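Local coordinates for uncharacterized protein (Bacteroides ovatus, PDB 4IRT) that is of unknown function but has a neuraminidase-like beta-propeller fold and may act as a sialidase, at residues Val9-Tyr13 with Ile37-Asn42; Asn26-Thr30 with Ser368-Leu373; Tyr328-Asp332 with Val362-Pro367; Leu380-Gln385 with Met402-Thr408. One frame throughout, in Å; residues are numbered along the deposited sequence.

In the fold
The fold is a beta-propeller of antiparallel sheets, and contact 4 is the one contact made within a sheet, by paired backbones of strands 381-385 and 401-407. Contact 1 joins that sheet, through strand 5-12, to strand 34-40 of the next one. It lies partly at the surface, where waters and an ethanediol enter it. Contact 2 ties the same neighbouring sheet, at strand 28-31, to the start of helix 371-377 and is wholly buried. Contact 3, also buried, lies where the chain leaving another sheet turns toward this helix, and centres on an arginine. Contact 4 combines backbone hydrogen bonds with apolar and CH-pi packing; hydrogen bonds of side-chain carboxylate, amide and hydroxyl groups dominate contact 2.

Contact 1. Residues Val9-Tyr13 with Ile37-Asn42; sequences VGKGY and ISYYDN. With EDO (1,2-ethanediol), chain I.
At this junction between two sheets of the beta-propeller, V9 on strand 5-12 meets I37 and Y39 on strand 34-40. The strand axes run nearly parallel, 21° apart, and come within 7.6 Å, a spacing that side chains fill. V9 and I37 reach toward each other tip to tip, CG2 of V9 lying 3.9 Å from CD1 of I37. The other branch of V9, CG1, slides past the ring of Y39 and lies 4.0 Å from CE1. Branched aliphatic residues suit this apolar end of the contact, where I37 is buried.

The ring of Y39 stands up toward strand 5-12 because chi1 of 58° sets CG between the backbone N and the carbonyl carbon. Its OH comes 4.2 Å from CA of G10, where the lack of a side chain leaves room for the hydroxyl. V9 and G10 face I403 in a classic beta bulge. The Y39 hydroxyl shares a hydrogen bond with a water 2.8 Å from OH, and this water donates to the carbonyl O of K11; a second water links this carbonyl to N42 N.

Past K11 the two chains draw together and Y13 N donates to Y40 O over 3.0 Å. The side chain of Y40 turns the other way, its OH bonding to the carbonyl of N74. Beyond, the side chains of Y13 and N42 cross at about a right angle, OD1 of N42 lying 3.6 Å from CD1 of Y13. An ethanediol, probably from the crystallisation liquor, donates through O2 to N42 O at 2.7 Å.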
loop_
_atom_site.group_PDB
_atom_site.type_symbol
_atom_site.label_atom_id
_atom_site.label_comp_id
_atom_site.label_asym_id
_atom_site.label_seq_id
_atom_site.Cartn_x
_atom_site.Cartn_y
_atom_site.Cartn_z
ATOM N N VAL A 9 -11.287 -16.270 7.278
ATOM C CA VAL A 9 -12.279 -15.228 7.168
ATOM C C VAL A 9 -13.464 -15.722 6.332
ATOM O O VAL A 9 -14.565 -16.009 6.859
ATOM C CB VAL A 9 -11.691 -13.945 6.543
ATOM C CG1 VAL A 9 -12.770 -12.882 6.455
ATOM C CG2 VAL A 9 -10.494 -13.454 7.324
ATOM N N GLY A 10 -13.228 -15.870 5.036
ATOM C CA GLY A 10 -14.245 -16.347 4.111
ATOM C C GLY A 10 -13.691 -16.428 2.696
ATOM O O GLY A 10 -12.677 -15.848 2.399
ATOM N N LYS A 11 -14.375 -17.146 1.821
ATOM C CA LYS A 11 -13.918 -17.277 0.454
ATOM C C LYS A 11 -14.164 -15.978 -0.299
ATOM O O LYS A 11 -15.177 -15.298 -0.076
ATOM C CB LYS A 11 -14.610 -18.444 -0.221
ATOM C CG LYS A 11 -14.164 -19.766 0.374
ATOM C CD LYS A 11 -14.753 -20.968 -0.329
ATOM C CE LYS A 11 -14.098 -22.251 0.195
ATOM N NZ LYS A 11 -14.578 -23.507 -0.478
ATOM N N GLY A 12 -13.240 -15.656 -1.190
ATOM C CA GLY A 12 -13.313 -14.433 -1.973
ATOM C C GLY A 12 -12.924 -14.671 -3.402
ATOM O O GLY A 12 -12.368 -15.712 -3.733
ATOM N N TYR A 13 -13.245 -13.710 -4.260
ATOM C CA TYR A 13 -12.865 -13.792 -5.664
ATOM C C TYR A 13 -11.372 -14.061 -5.830
ATOM O O TYR A 13 -10.584 -13.382 -5.193
ATOM C CB TYR A 13 -13.160 -12.463 -6.329
ATOM C CG TYR A 13 -13.083 -12.476 -7.824
ATOM C CD1 TYR A 13 -14.023 -13.159 -8.585
ATOM C CD2 TYR A 13 -12.085 -11.764 -8.491
ATOM C CE1 TYR A 13 -13.963 -13.162 -9.974
ATOM C CE2 TYR A 13 -12.022 -11.756 -9.884
ATOM C CZ TYR A 13 -12.965 -12.455 -10.611
ATOM O OH TYR A 13 -12.913 -12.422 -11.982
ATOM N N ILE A 37 -11.934 -5.921 7.947
ATOM C CA ILE A 37 -11.393 -6.437 6.705
ATOM C C ILE A 37 -12.376 -6.120 5.591
ATOM O O ILE A 37 -13.573 -5.888 5.843
ATOM C CB ILE A 37 -11.147 -7.970 6.812
ATOM C CG1 ILE A 37 -10.205 -8.464 5.703
ATOM C CG2 ILE A 37 -12.462 -8.741 6.835
ATOM C CD1 ILE A 37 -9.776 -9.904 5.924
ATOM N N SER A 38 -11.889 -6.100 4.359
ATOM C CA SER A 38 -12.759 -5.874 3.213
ATOM C C SER A 38 -12.217 -6.662 2.037
ATOM O O SER A 38 -11.008 -6.806 1.893
ATOM C CB SER A 38 -12.846 -4.362 2.846
ATOM O OG SER A 38 -11.583 -3.789 2.557
ATOM N N TYR A 39 -13.134 -7.139 1.210
ATOM C CA TYR A 39 -12.797 -7.886 0.010
ATOM C C TYR A 39 -13.993 -7.990 -0.880
ATOM O O TYR A 39 -15.125 -7.653 -0.467
ATOM C CB TYR A 39 -12.307 -9.279 0.346
ATOM C CG TYR A 39 -13.260 -10.123 1.134
ATOM C CD1 TYR A 39 -13.248 -10.097 2.524
ATOM C CD2 TYR A 39 -14.131 -11.015 0.493
ATOM C CE1 TYR A 39 -14.095 -10.914 3.267
ATOM C CE2 TYR A 39 -14.978 -11.834 1.231
ATOM C CZ TYR A 39 -14.957 -11.743 2.620
ATOM O OH TYR A 39 -15.771 -12.562 3.355
ATOM N N TYR A 40 -13.748 -8.421 -2.128
ATOM C CA TYR A 40 -14.832 -8.793 -3.017
ATOM C C TYR A 40 -15.102 -10.293 -2.940
ATOM O O TYR A 40 -14.166 -11.103 -3.018
ATOM C CB TYR A 40 -14.480 -8.454 -4.445
ATOM C CG TYR A 40 -14.314 -6.988 -4.789
ATOM C CD1 TYR A 40 -15.408 -6.144 -4.843
ATOM C CD2 TYR A 40 -13.066 -6.472 -5.151
ATOM C CE1 TYR A 40 -15.258 -4.807 -5.161
ATOM C CE2 TYR A 40 -12.897 -5.137 -5.486
ATOM C CZ TYR A 40 -14.016 -4.306 -5.526
ATOM O OH TYR A 40 -13.904 -2.969 -5.871
ATOM N N ASP A 41 -16.369 -10.649 -2.827
ATOM C CA ASP A 41 -16.781 -12.035 -2.893
ATOM C C ASP A 41 -16.808 -12.543 -4.337
ATOM O O ASP A 41 -16.545 -11.804 -5.276
ATOM C CB ASP A 41 -18.082 -12.263 -2.106
ATOM C CG ASP A 41 -19.336 -11.801 -2.825
ATOM O OD1 ASP A 41 -19.324 -11.473 -4.036
ATOM O OD2 ASP A 41 -20.398 -11.777 -2.139
ATOM N N ASN A 42 -17.074 -13.828 -4.520
ATOM C CA ASN A 42 -16.994 -14.402 -5.856
ATOM C C ASN A 42 -17.981 -13.832 -6.865
ATOM O O ASN A 42 -17.782 -13.968 -8.077
ATOM C CB ASN A 42 -17.173 -15.924 -5.815
ATOM C CG ASN A 42 -16.528 -16.602 -7.024
ATOM O OD1 ASN A 42 -15.379 -16.313 -7.366
ATOM N ND2 ASN A 42 -17.250 -17.505 -7.649
HETATM C C1 EDO I . -17.322 -11.696 -11.324
HETATM O O1 EDO I . -17.333 -11.753 -12.750
HETATM C C2 EDO I . -18.523 -12.438 -10.778
HETATM O O2 EDO I . -18.195 -13.830 -10.744
HETATM O O HOH W 1 -16.996 -15.728 -2.277
HETATM O O HOH W 2 -16.889 -14.804 2.013
#

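Contact 2. Residues Asn26-Thr30 with Ser368-Leu373; sequences NSLVT and SHDTEL
D370 meets T30 with both carboxylate oxygens. The T30 hydroxyl OG1 donates to D370 OD2 at 2.7 Å, while T30 N donates to D370 OD1 at 3.0 Å; both use the syn side, somewhat out of plane. Threonine suits the place because its hydroxyl adds a second donor to the backbone N-H, one for each oxygen. With chi1 of D370 at -173°, CG stands anti to the backbone N and the carboxylate is carried across toward strand 28-31. Nearer the backbone, CA of D370 lies 3.4 Å from L28 O in a CA-H...O contact.

The N26 amide bridges: ND2 donates almost straight to T371 OG1 over 2.9 Å, in its own amide plane, and also to L28 O. A water joins S27 N to H369 O. Just before T30, CG2 of V29 lies alongside CG of E372, whose carboxylate is paired with K375.

In the next shell, Q35 NE2 bonds to D370 OD2 as well. D370 sits at the N-cap of helix 371-377, and L373 N, reaching OD1 over 3.0 Å from the face opposite T30 N, makes the capping bond, here shared with an edge strand of the propeller.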
loop_
_atom_site.group_PDB
_atom_site.type_symbol
_atom_site.label_atom_id
_atom_site.label_comp_id
_atom_site.label_asym_id
_atom_site.label_seq_id
_atom_site.Cartn_x
_atom_site.Cartn_y
_atom_site.Cartn_z
ATOM N N ASN A 26 -6.414 0.528 3.351
ATOM C CA ASN A 26 -6.036 -0.809 3.808
ATOM C C ASN A 26 -7.048 -1.882 3.405
ATOM O O ASN A 26 -8.241 -1.611 3.100
ATOM C CB ASN A 26 -6.011 -0.820 5.334
ATOM C CG ASN A 26 -4.781 -0.176 5.905
ATOM O OD1 ASN A 26 -4.149 0.694 5.283
ATOM N ND2 ASN A 26 -4.437 -0.581 7.118
ATOM N N SER A 27 -6.565 -3.105 3.346
ATOM C CA SER A 27 -7.450 -4.257 3.257
ATOM C C SER A 27 -7.889 -4.711 4.645
ATOM O O SER A 27 -8.937 -5.319 4.795
ATOM C CB SER A 27 -6.718 -5.406 2.560
ATOM O OG SER A 27 -5.539 -5.764 3.264
ATOM N N LEU A 28 -7.061 -4.414 5.638
ATOM C CA LEU A 28 -7.190 -4.934 7.010
ATOM C C LEU A 28 -6.728 -3.835 7.970
ATOM O O LEU A 28 -5.677 -3.205 7.764
ATOM C CB LEU A 28 -6.285 -6.154 7.136
ATOM C CG LEU A 28 -6.255 -7.054 8.368
ATOM C CD1 LEU A 28 -7.575 -7.789 8.502
ATOM C CD2 LEU A 28 -5.095 -8.039 8.230
ATOM N N VAL A 29 -7.526 -3.581 9.005
ATOM C CA VAL A 29 -7.239 -2.481 9.886
ATOM C C VAL A 29 -7.891 -2.659 11.233
ATOM O O VAL A 29 -9.079 -2.980 11.322
ATOM C CB VAL A 29 -7.612 -1.130 9.255
ATOM C CG1 VAL A 29 -9.101 -1.035 8.972
ATOM C CG2 VAL A 29 -7.211 0.001 10.186
ATOM N N THR A 30 -7.091 -2.458 12.269
ATOM C CA THR A 30 -7.545 -2.513 13.668
ATOM C C THR A 30 -7.944 -1.131 14.201
ATOM O O THR A 30 -7.242 -0.154 14.007
ATOM C CB THR A 30 -6.438 -3.118 14.573
ATOM O OG1 THR A 30 -6.324 -4.533 14.294
ATOM C CG2 THR A 30 -6.749 -2.931 16.071
ATOM N N SER A 368 -0.636 -7.153 1.825
ATOM C CA SER A 368 -1.140 -5.969 2.516
ATOM C C SER A 368 -1.298 -6.391 3.990
ATOM O O SER A 368 -1.489 -7.591 4.301
ATOM C CB SER A 368 -2.458 -5.438 1.911
ATOM O OG SER A 368 -3.445 -6.449 1.810
ATOM N N HIS A 369 -1.148 -5.438 4.899
ATOM C CA HIS A 369 -1.112 -5.743 6.338
ATOM C C HIS A 369 -1.841 -4.705 7.171
ATOM O O HIS A 369 -2.169 -3.596 6.692
ATOM C CB HIS A 369 0.356 -5.863 6.809
ATOM C CG HIS A 369 1.056 -4.548 7.064
ATOM N ND1 HIS A 369 1.607 -3.777 6.068
ATOM C CD2 HIS A 369 1.361 -3.925 8.227
ATOM C CE1 HIS A 369 2.199 -2.719 6.602
ATOM N NE2 HIS A 369 2.055 -2.777 7.912
ATOM N N ASP A 370 -2.073 -5.060 8.426
ATOM C CA ASP A 370 -2.827 -4.236 9.345
ATOM C C ASP A 370 -1.842 -3.217 9.906
ATOM O O ASP A 370 -1.173 -3.433 10.936
ATOM C CB ASP A 370 -3.476 -5.089 10.411
ATOM C CG ASP A 370 -4.406 -4.321 11.310
ATOM O OD1 ASP A 370 -4.251 -3.089 11.457
ATOM O OD2 ASP A 370 -5.312 -4.986 11.871
ATOM N N THR A 371 -1.745 -2.099 9.197
ATOM C CA THR A 371 -0.788 -1.052 9.538
ATOM C C THR A 371 -0.971 -0.564 10.980
ATOM O O THR A 371 -0.012 -0.347 11.704
ATOM C CB THR A 371 -0.910 0.163 8.608
ATOM O OG1 THR A 371 -2.269 0.614 8.582
ATOM C CG2 THR A 371 -0.470 -0.175 7.196
ATOM N N GLU A 372 -2.217 -0.388 11.390
ATOM C CA GLU A 372 -2.520 0.155 12.712
ATOM C C GLU A 372 -2.212 -0.809 13.864
ATOM O O GLU A 372 -1.727 -0.410 14.911
ATOM C CB GLU A 372 -3.962 0.672 12.727
ATOM C CG GLU A 372 -4.189 1.743 11.654
ATOM C CD GLU A 372 -3.097 2.827 11.629
ATOM O OE1 GLU A 372 -3.002 3.597 12.600
ATOM O OE2 GLU A 372 -2.322 2.890 10.653
ATOM N N LEU A 373 -2.440 -2.097 13.661
ATOM C CA LEU A 373 -2.095 -3.087 14.657
ATOM C C LEU A 373 -0.595 -3.158 14.878
ATOM O O LEU A 373 -0.153 -3.319 15.998
ATOM C CB LEU A 373 -2.605 -4.460 14.243
ATOM C CG LEU A 373 -2.491 -5.565 15.275
ATOM C CD1 LEU A 373 -3.314 -5.263 16.527
ATOM C CD2 LEU A 373 -2.996 -6.833 14.618
HETATM O O HOH W 3 -3.906 -3.172 4.651
#

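Contact 3. Residues Tyr328-Asp332 with Val362-Pro367; sequences YIFRD and VDAWEP
R331 grips the carbonyl of W365 side-on, NE and NH2 both donating to the one oxygen. NE lies 2.9 Å from W365 O, in the carbonyl plane; NH2, at 3.0 Å from the same O, sits above that plane. The acceptor itself lies in the guanidinium plane. Bends at chi2 (-85°) and chi3 (-66°) fold the arginine chain back into this position, where a long side chain with several N-H groups can serve a loop that offers mainly carbonyls. D363 O stands 2.9 Å above one guanidinium face, probably attracted to it without a proper hydrogen bond.

The carbonyls belong to a type II' beta turn from V362 to W365, which probably helps to bring them together, in the loop that leads from strand 353-356 of one propeller sheet to helix 371-377. NH1 is hydrogen-bonded to I312 O.

W365 turns its indole edge to strand 325-330. Its CE3 lies 3.7 Å from CB of R331, CZ3 lies 3.7 Å from F330 O, and CH2 lies 3.9 Å from CG2 of I329. The indole NE1 donates to F383 O. The same I329 methyl, CG2, touches CB of P367 at 3.9 Å.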
loop_
_atom_site.group_PDB
_atom_site.type_symbol
_atom_site.label_atom_id
_atom_site.label_comp_id
_atom_site.label_asym_id
_atom_site.label_seq_id
_atom_site.Cartn_x
_atom_site.Cartn_y
_atom_site.Cartn_z
ATOM N N TYR A 328 10.296 -8.187 6.391
ATOM C CA TYR A 328 10.119 -7.871 4.972
ATOM C C TYR A 328 9.326 -8.997 4.315
ATOM O O TYR A 328 9.791 -10.137 4.206
ATOM C CB TYR A 328 11.505 -7.740 4.363
ATOM C CG TYR A 328 11.618 -7.112 2.986
ATOM C CD1 TYR A 328 11.249 -7.817 1.847
ATOM C CD2 TYR A 328 12.174 -5.832 2.823
ATOM C CE1 TYR A 328 11.376 -7.270 0.604
ATOM C CE2 TYR A 328 12.304 -5.274 1.570
ATOM C CZ TYR A 328 11.892 -5.995 0.471
ATOM O OH TYR A 328 12.068 -5.446 -0.779
ATOM N N ILE A 329 8.101 -8.674 3.893
ATOM C CA ILE A 329 7.143 -9.650 3.410
ATOM C C ILE A 329 7.081 -9.635 1.873
ATOM O O ILE A 329 7.005 -8.556 1.248
ATOM C CB ILE A 329 5.748 -9.401 3.995
ATOM C CG1 ILE A 329 5.799 -9.264 5.520
ATOM C CG2 ILE A 329 4.811 -10.530 3.606
ATOM C CD1 ILE A 329 6.299 -10.508 6.240
ATOM N N PHE A 330 7.208 -10.818 1.275
ATOM C CA PHE A 330 7.246 -10.964 -0.153
ATOM C C PHE A 330 6.662 -12.303 -0.631
ATOM O O PHE A 330 6.124 -13.066 0.154
ATOM C CB PHE A 330 8.668 -10.763 -0.656
ATOM C CG PHE A 330 9.625 -11.861 -0.310
ATOM C CD1 PHE A 330 10.223 -11.924 0.946
ATOM C CD2 PHE A 330 10.012 -12.798 -1.276
ATOM C CE1 PHE A 330 11.177 -12.888 1.229
ATOM C CE2 PHE A 330 10.935 -13.779 -0.976
ATOM C CZ PHE A 330 11.505 -13.840 0.288
ATOM N N ARG A 331 6.721 -12.517 -1.935
ATOM C CA ARG A 331 6.269 -13.778 -2.540
ATOM C C ARG A 331 7.098 -13.962 -3.787
ATOM O O ARG A 331 7.213 -13.040 -4.602
ATOM C CB ARG A 331 4.772 -13.686 -2.818
ATOM C CG ARG A 331 4.144 -14.807 -3.658
ATOM C CD ARG A 331 4.275 -14.578 -5.151
ATOM N NE ARG A 331 3.496 -13.427 -5.566
ATOM C CZ ARG A 331 3.586 -12.812 -6.740
ATOM N NH1 ARG A 331 4.462 -13.186 -7.676
ATOM N NH2 ARG A 331 2.761 -11.817 -6.984
ATOM N N ASP A 332 7.623 -15.168 -3.983
ATOM C CA ASP A 332 8.594 -15.418 -5.057
ATOM C C ASP A 332 8.351 -16.789 -5.679
ATOM O O ASP A 332 8.296 -17.797 -4.972
ATOM C CB ASP A 332 10.009 -15.304 -4.458
ATOM C CG ASP A 332 11.141 -15.212 -5.510
ATOM O OD1 ASP A 332 11.026 -15.727 -6.649
ATOM O OD2 ASP A 332 12.204 -14.653 -5.120
ATOM N N VAL A 362 0.302 -18.926 -2.958
ATOM C CA VAL A 362 -0.735 -17.905 -3.091
ATOM C C VAL A 362 -0.674 -17.215 -4.454
ATOM O O VAL A 362 -1.362 -16.214 -4.678
ATOM C CB VAL A 362 -0.669 -16.863 -1.947
ATOM C CG1 VAL A 362 -1.211 -17.453 -0.656
ATOM C CG2 VAL A 362 0.754 -16.324 -1.743
ATOM N N ASP A 363 0.152 -17.779 -5.347
ATOM C CA ASP A 363 0.322 -17.365 -6.737
ATOM C C ASP A 363 0.501 -15.845 -6.947
ATOM O O ASP A 363 1.568 -15.317 -6.654
ATOM C CB ASP A 363 -0.800 -17.953 -7.597
ATOM C CG ASP A 363 -0.559 -17.782 -9.091
ATOM O OD1 ASP A 363 0.596 -17.635 -9.531
ATOM O OD2 ASP A 363 -1.520 -17.817 -9.842
ATOM N N ALA A 364 -0.537 -15.146 -7.407
ATOM C CA ALA A 364 -0.409 -13.706 -7.777
ATOM C C ALA A 364 -0.544 -12.737 -6.609
ATOM O O ALA A 364 -0.451 -11.517 -6.790
ATOM C CB ALA A 364 -1.436 -13.369 -8.835
ATOM N N TRP A 365 -0.797 -13.269 -5.427
ATOM C CA TRP A 365 -0.898 -12.481 -4.201
ATOM C C TRP A 365 0.295 -11.525 -4.019
ATOM O O TRP A 365 1.452 -11.881 -4.318
ATOM C CB TRP A 365 -0.958 -13.430 -3.002
ATOM C CG TRP A 365 -0.890 -12.819 -1.621
ATOM C CD1 TRP A 365 -1.948 -12.467 -0.864
ATOM C CD2 TRP A 365 0.272 -12.589 -0.810
ATOM N NE1 TRP A 365 -1.543 -11.992 0.335
ATOM C CE2 TRP A 365 -0.180 -12.056 0.405
ATOM C CE3 TRP A 365 1.649 -12.733 -1.007
ATOM C CZ2 TRP A 365 0.680 -11.704 1.433
ATOM C CZ3 TRP A 365 2.507 -12.367 0.021
ATOM C CH2 TRP A 365 2.013 -11.884 1.231
ATOM N N GLU A 366 -0.036 -10.305 -3.594
ATOM C CA GLU A 366 0.905 -9.413 -2.986
ATOM C C GLU A 366 0.462 -9.081 -1.572
ATOM O O GLU A 366 -0.736 -9.093 -1.255
ATOM C CB GLU A 366 1.061 -8.131 -3.794
ATOM C CG GLU A 366 1.415 -8.297 -5.261
ATOM C CD GLU A 366 1.614 -6.956 -5.941
ATOM O OE1 GLU A 366 0.658 -6.142 -5.975
ATOM O OE2 GLU A 366 2.711 -6.728 -6.479
ATOM N N PRO A 367 1.415 -8.735 -0.699
ATOM C CA PRO A 367 1.042 -8.423 0.680
ATOM C C PRO A 367 0.349 -7.100 0.916
ATOM O O PRO A 367 0.650 -6.091 0.257
ATOM C CB PRO A 367 2.380 -8.383 1.424
ATOM C CG PRO A 367 3.399 -8.114 0.336
ATOM C CD PRO A 367 2.874 -8.722 -0.915
HETATM O O HOH W 4 4.536 -16.103 -8.209
#

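Contact 4. Residues Leu380-Gln385 with Met402-Thr408; sequences LHLFVQ and MIYVLET
H381 stands beside V405 and E407 on one face of an antiparallel pair of strands. From its CB, 3.7 Å from V405 CG1, chi1 of -73° sends CG anti to the carbonyl carbon, and the imidazole leans over the neighbouring strand. CG and ND1 still brush V405 CG1. Further out, E407 CG lies over one ring face, 3.8 Å from its centroid, a CH-pi contact to which NE2 and CE1 come closest. CE1 also approaches E407 OE2 at 3.5 Å, an oxygen that pairs with R51; ND1 is bonded to Q35 NE2. A flat ring with polar nitrogens suits this mixture of methyl, methylene and polar partner.

On this face too, I403 CG2 sits over the F383 ring, 4.0 Å from its centroid. L382 and L406 exchange backbone hydrogen bonds, L406 N lying 2.8 Å from L382 O, and V384 pairs likewise with Y404. On the other face V384 CG2 rests on L406 CB at 3.7 Å.

Strand 401-407 lies between 381-385, which follows helix 371-377, and the N-terminal strand 5-12. Chain ends thus join in one sheet, as in the velcro closure of propellers, and the H381 face packs against strand 34-40.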
loop_
_atom_site.group_PDB
_atom_site.type_symbol
_atom_site.label_atom_id
_atom_site.label_comp_id
_atom_site.label_asym_id
_atom_site.label_seq_id
_atom_site.Cartn_x
_atom_site.Cartn_y
_atom_site.Cartn_z
ATOM N N LEU A 380 1.977 -8.272 13.628
ATOM C CA LEU A 380 1.921 -8.246 12.161
ATOM C C LEU A 380 0.887 -9.237 11.676
ATOM O O LEU A 380 1.088 -10.476 11.773
ATOM C CB LEU A 380 3.283 -8.599 11.542
ATOM C CG LEU A 380 3.427 -8.593 10.021
ATOM C CD1 LEU A 380 3.063 -7.207 9.492
ATOM C CD2 LEU A 380 4.844 -8.984 9.621
ATOM N N HIS A 381 -0.203 -8.697 11.172
ATOM C CA HIS A 381 -1.288 -9.482 10.597
ATOM C C HIS A 381 -1.343 -9.147 9.131
ATOM O O HIS A 381 -1.342 -7.961 8.752
ATOM C CB HIS A 381 -2.612 -9.152 11.269
ATOM C CG HIS A 381 -2.747 -9.704 12.659
ATOM N ND1 HIS A 381 -3.958 -9.747 13.312
ATOM C CD2 HIS A 381 -1.835 -10.223 13.527
ATOM C CE1 HIS A 381 -3.795 -10.265 14.521
ATOM N NE2 HIS A 381 -2.513 -10.558 14.681
ATOM N N LEU A 382 -1.346 -10.198 8.325
ATOM C CA LEU A 382 -1.387 -10.101 6.875
ATOM C C LEU A 382 -2.710 -10.608 6.312
ATOM O O LEU A 382 -3.251 -11.646 6.749
ATOM C CB LEU A 382 -0.239 -10.923 6.276
ATOM C CG LEU A 382 1.191 -10.570 6.660
ATOM C CD1 LEU A 382 2.188 -11.615 6.183
ATOM C CD2 LEU A 382 1.534 -9.222 6.051
ATOM N N PHE A 383 -3.181 -9.906 5.280
ATOM C CA PHE A 383 -4.268 -10.348 4.409
ATOM C C PHE A 383 -3.695 -11.376 3.435
ATOM O O PHE A 383 -2.870 -11.046 2.578
ATOM C CB PHE A 383 -4.853 -9.145 3.637
ATOM C CG PHE A 383 -6.112 -9.460 2.818
ATOM C CD1 PHE A 383 -6.047 -10.249 1.662
ATOM C CD2 PHE A 383 -7.355 -8.969 3.196
ATOM C CE1 PHE A 383 -7.200 -10.547 0.906
ATOM C CE2 PHE A 383 -8.492 -9.245 2.444
ATOM C CZ PHE A 383 -8.435 -10.049 1.298
ATOM N N VAL A 384 -4.143 -12.617 3.542
ATOM C CA VAL A 384 -3.575 -13.717 2.752
ATOM C C VAL A 384 -4.703 -14.445 2.005
ATOM O O VAL A 384 -5.658 -14.893 2.607
ATOM C CB VAL A 384 -2.812 -14.685 3.659
ATOM C CG1 VAL A 384 -2.359 -15.923 2.896
ATOM C CG2 VAL A 384 -1.595 -13.978 4.243
ATOM N N GLN A 385 -4.540 -14.582 0.694
ATOM C CA GLN A 385 -5.500 -15.270 -0.170
ATOM C C GLN A 385 -4.769 -15.651 -1.453
ATOM O O GLN A 385 -4.058 -14.834 -2.027
ATOM C CB GLN A 385 -6.652 -14.343 -0.552
ATOM C CG GLN A 385 -7.716 -15.039 -1.342
ATOM C CD GLN A 385 -8.688 -14.130 -2.017
ATOM O OE1 GLN A 385 -8.473 -12.928 -2.145
ATOM N NE2 GLN A 385 -9.788 -14.711 -2.467
HETATM N N MSE A 402 -10.020 -19.287 -0.018
HETATM C CA MSE A 402 -10.202 -18.760 1.346
HETATM C C MSE A 402 -9.318 -17.579 1.585
HETATM O O MSE A 402 -8.151 -17.601 1.235
HETATM C CB MSE A 402 -9.849 -19.881 2.314
HETATM C CG MSE A 402 -9.936 -19.500 3.774
HETATM SE SE MSE A 402 -11.728 -19.024 4.317
HETATM C CE MSE A 402 -12.504 -20.816 4.160
ATOM N N ILE A 403 -9.891 -16.537 2.187
ATOM C CA ILE A 403 -9.132 -15.393 2.714
ATOM C C ILE A 403 -8.830 -15.685 4.181
ATOM O O ILE A 403 -9.698 -16.179 4.943
ATOM C CB ILE A 403 -9.909 -14.086 2.591
ATOM C CG1 ILE A 403 -10.080 -13.719 1.104
ATOM C CG2 ILE A 403 -9.209 -12.960 3.314
ATOM C CD1 ILE A 403 -11.219 -12.737 0.877
ATOM N N TYR A 404 -7.583 -15.449 4.550
ATOM C CA TYR A 404 -7.142 -15.577 5.949
ATOM C C TYR A 404 -6.557 -14.293 6.468
ATOM O O TYR A 404 -6.013 -13.480 5.691
ATOM C CB TYR A 404 -6.015 -16.586 6.052
ATOM C CG TYR A 404 -6.296 -17.946 5.465
ATOM C CD1 TYR A 404 -6.032 -18.215 4.132
ATOM C CD2 TYR A 404 -6.788 -18.973 6.258
ATOM C CE1 TYR A 404 -6.284 -19.478 3.597
ATOM C CE2 TYR A 404 -7.030 -20.239 5.748
ATOM C CZ TYR A 404 -6.764 -20.484 4.414
ATOM O OH TYR A 404 -7.022 -21.727 3.905
ATOM N N VAL A 405 -6.584 -14.125 7.787
ATOM C CA VAL A 405 -5.621 -13.235 8.401
ATOM C C VAL A 405 -4.493 -14.112 8.941
ATOM O O VAL A 405 -4.723 -15.020 9.767
ATOM C CB VAL A 405 -6.257 -12.368 9.503
ATOM C CG1 VAL A 405 -5.184 -11.569 10.224
ATOM C CG2 VAL A 405 -7.317 -11.465 8.910
ATOM N N LEU A 406 -3.289 -13.859 8.458
ATOM C CA LEU A 406 -2.133 -14.562 8.932
ATOM C C LEU A 406 -1.527 -13.761 10.076
ATOM O O LEU A 406 -1.040 -12.610 9.894
ATOM C CB LEU A 406 -1.146 -14.785 7.786
ATOM C CG LEU A 406 -0.029 -15.816 8.016
ATOM C CD1 LEU A 406 0.693 -16.111 6.710
ATOM C CD2 LEU A 406 0.978 -15.317 9.032
ATOM N N GLU A 407 -1.594 -14.358 11.259
ATOM C CA GLU A 407 -1.082 -13.748 12.481
ATOM C C GLU A 407 0.355 -14.234 12.637
ATOM O O GLU A 407 0.608 -15.391 12.960
ATOM C CB GLU A 407 -1.947 -14.168 13.672
ATOM C CG GLU A 407 -3.424 -13.833 13.503
ATOM C CD GLU A 407 -4.281 -14.150 14.728
ATOM O OE1 GLU A 407 -3.990 -15.144 15.445
ATOM O OE2 GLU A 407 -5.249 -13.400 14.969
ATOM N N THR A 408 1.297 -13.352 12.382
ATOM C CA THR A 408 2.678 -13.772 12.231
ATOM C C THR A 408 3.337 -13.927 13.589
ATOM O O THR A 408 3.217 -13.050 14.454
ATOM C CB THR A 408 3.510 -12.757 11.441
ATOM O OG1 THR A 408 3.634 -11.565 12.217
ATOM C CG2 THR A 408 2.878 -12.450 10.095
HETATM O O HOH W 5 2.242 -10.638 15.176
#